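Local structure of periplasmic binding protein/LacI transcriptional regulator (Shewanella sp. ANA-3, 5OCP) at residues G13-T16 / S17-E20. The protein binds arabinofuranose in the periplasm, in both its alpha and beta forms, as the substrate-binding component of an arabinose ABC transporter. Sequence-based numbering, arbitrary orientation.
Sequences GWRT and SFSE. With FUB (beta-L-arabinofuranose), chain J; AHR (alpha-L-arabinofuranose), chain I.
S17 meets the first helical turn twice. Its N bonds to the O of G13, and its OG reaches back to W14 O at 2.6 Å. The OG sits between its own backbone N and carbonyl carbon (chi1 82°), which turns it toward that oxygen. W14 O also accepts from F18 N, so two donors grip it.

F18 packs on two side chains. Its CB lies over one face of the W14 indole, 4.0 Å from the centroid of the six-membered ring. The two aromatic rings are inclined at 31°, with W14 CH2 3.5 Å from F18 CD2. W14 NE1 is hydrogen-bonded to L243 O. Were W14 an alanine, F18 CB would probably lose the face it rests on, leaving a gap, and L243 O its indole donor. R15 runs alongside, and its NH1 comes to the F18 ring edge, 3.5 Å from CD2. R15 NH2 donates to O4 of either sugar anomer at 3.2 Å. D88 pairs with NH2 and E11 with NE in salt bridges.

S19 N bonds to R15 O and E20 N to T16 O. These are the first two turns of helix 13-29, within a beta-alpha-beta unit, lining the interdomain sugar cleft of a periplasmic binding protein.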
loop_
_atom_site.group_PDB
_atom_site.type_symbol
_atom_site.label_atom_id
_atom_site.label_comp_id
_atom_site.label_asym_id
_atom_site.label_seq_id
_atom_site.Cartn_x
_atom_site.Cartn_y
_atom_site.Cartn_z
ATOM N N GLY A 13 -7.995 -4.811 1.423
ATOM C CA GLY A 13 -7.844 -5.226 2.766
ATOM C C GLY A 13 -6.668 -4.626 3.506
ATOM O O GLY A 13 -6.789 -4.298 4.739
ATOM N N TRP A 14 -5.553 -4.389 2.830
ATOM C CA TRP A 14 -4.492 -3.620 3.453
ATOM C C TRP A 14 -4.965 -2.232 3.950
ATOM O O TRP A 14 -4.738 -1.848 5.135
ATOM C CB TRP A 14 -3.216 -3.476 2.575
ATOM C CG TRP A 14 -2.176 -2.756 3.368
ATOM C CD1 TRP A 14 -1.242 -3.357 4.258
ATOM C CD2 TRP A 14 -1.941 -1.353 3.492
ATOM N NE1 TRP A 14 -0.482 -2.380 4.865
ATOM C CE2 TRP A 14 -0.926 -1.162 4.482
ATOM C CE3 TRP A 14 -2.524 -0.208 2.939
ATOM C CZ2 TRP A 14 -0.447 0.098 4.808
ATOM C CZ3 TRP A 14 -2.033 1.020 3.253
ATOM C CH2 TRP A 14 -1.026 1.175 4.199
ATOM N N ARG A 15 -5.649 -1.505 3.071
ATOM C CA ARG A 15 -6.102 -0.191 3.423
ATOM C C ARG A 15 -7.023 -0.184 4.620
ATOM O O ARG A 15 -6.948 0.705 5.492
ATOM C CB ARG A 15 -6.785 0.417 2.222
ATOM C CG ARG A 15 -7.458 1.734 2.468
ATOM C CD ARG A 15 -6.588 2.937 2.486
ATOM N NE ARG A 15 -5.599 2.976 1.390
ATOM C CZ ARG A 15 -4.444 3.673 1.460
ATOM N NH1 ARG A 15 -4.189 4.397 2.491
ATOM N NH2 ARG A 15 -3.479 3.539 0.524
ATOM N N THR A 16 -7.964 -1.137 4.658
ATOM C CA THR A 16 -8.885 -1.169 5.815
ATOM C C THR A 16 -8.141 -1.578 7.059
ATOM O O THR A 16 -8.422 -1.012 8.190
ATOM C CB THR A 16 -10.096 -2.077 5.546
ATOM O OG1 THR A 16 -9.653 -3.339 5.167
ATOM C CG2 THR A 16 -10.911 -1.583 4.376
ATOM N N SER A 17 -7.141 -2.447 6.946
ATOM C CA SER A 17 -6.268 -2.758 8.076
ATOM C C SER A 17 -5.486 -1.555 8.612
ATOM O O SER A 17 -5.308 -1.366 9.858
ATOM C CB SER A 17 -5.322 -3.954 7.769
ATOM O OG SER A 17 -4.155 -3.547 7.012
ATOM N N PHE A 18 -5.084 -0.683 7.695
ATOM C CA PHE A 18 -4.404 0.594 8.011
ATOM C C PHE A 18 -5.346 1.473 8.750
ATOM O O PHE A 18 -4.967 2.040 9.826
ATOM C CB PHE A 18 -3.919 1.260 6.748
ATOM C CG PHE A 18 -3.217 2.561 6.886
ATOM C CD1 PHE A 18 -2.520 2.925 7.990
ATOM C CD2 PHE A 18 -3.244 3.445 5.767
ATOM C CE1 PHE A 18 -1.872 4.124 8.029
ATOM C CE2 PHE A 18 -2.606 4.668 5.783
ATOM C CZ PHE A 18 -1.920 4.998 6.944
ATOM N N SER A 19 -6.546 1.601 8.267
ATOM C CA SER A 19 -7.535 2.433 9.003
ATOM C C SER A 19 -7.746 1.903 10.458
ATOM O O SER A 19 -7.697 2.623 11.418
ATOM C CB SER A 19 -8.853 2.506 8.295
ATOM O OG SER A 19 -8.639 3.067 7.036
ATOM N N GLU A 20 -7.923 0.606 10.585
ATOM C CA GLU A 20 -8.078 -0.001 11.911
ATOM C C GLU A 20 -6.878 0.167 12.818
ATOM O O GLU A 20 -7.014 0.450 14.045
ATOM C CB GLU A 20 -8.457 -1.516 11.793
ATOM C CG GLU A 20 -9.855 -1.721 11.280
ATOM C CD GLU A 20 -10.970 -1.033 12.166
ATOM O OE1 GLU A 20 -10.893 -0.987 13.439
ATOM O OE2 GLU A 20 -11.956 -0.515 11.585
HETATM O O5 FUB J . -0.457 2.981 -0.549
HETATM C C5 FUB J . -0.390 1.642 -0.167
HETATM C C4 FUB J . -1.134 0.767 -1.162
HETATM O O4 FUB J . -2.450 1.217 -1.375
HETATM C C3 FUB J . -1.199 -0.698 -0.703
HETATM O O3 FUB J . -0.014 -1.328 -1.080
HETATM C C2 FUB J . -2.436 -1.164 -1.461
HETATM O O2 FUB J . -3.077 -2.286 -0.900
HETATM C C1 FUB J . -3.311 0.083 -1.588
HETATM O O1 FUB J . -4.173 0.068 -0.559
HETATM O O5 AHR I . -0.457 2.982 -0.550
HETATM C C5 AHR I . -0.383 1.644 -0.166
HETATM C C4 AHR I . -1.122 0.768 -1.161
HETATM O O4 AHR I . -2.442 1.217 -1.354
HETATM C C3 AHR I . -1.178 -0.701 -0.699
HETATM O O3 AHR I . -0.005 -1.336 -1.091
HETATM C C2 AHR I . -2.454 -1.134 -1.403
HETATM O O2 AHR I . -3.077 -2.276 -0.893
HETATM C C1 AHR I . -3.310 0.093 -1.144
HETATM O O1 AHR I . -4.302 0.126 -2.036
#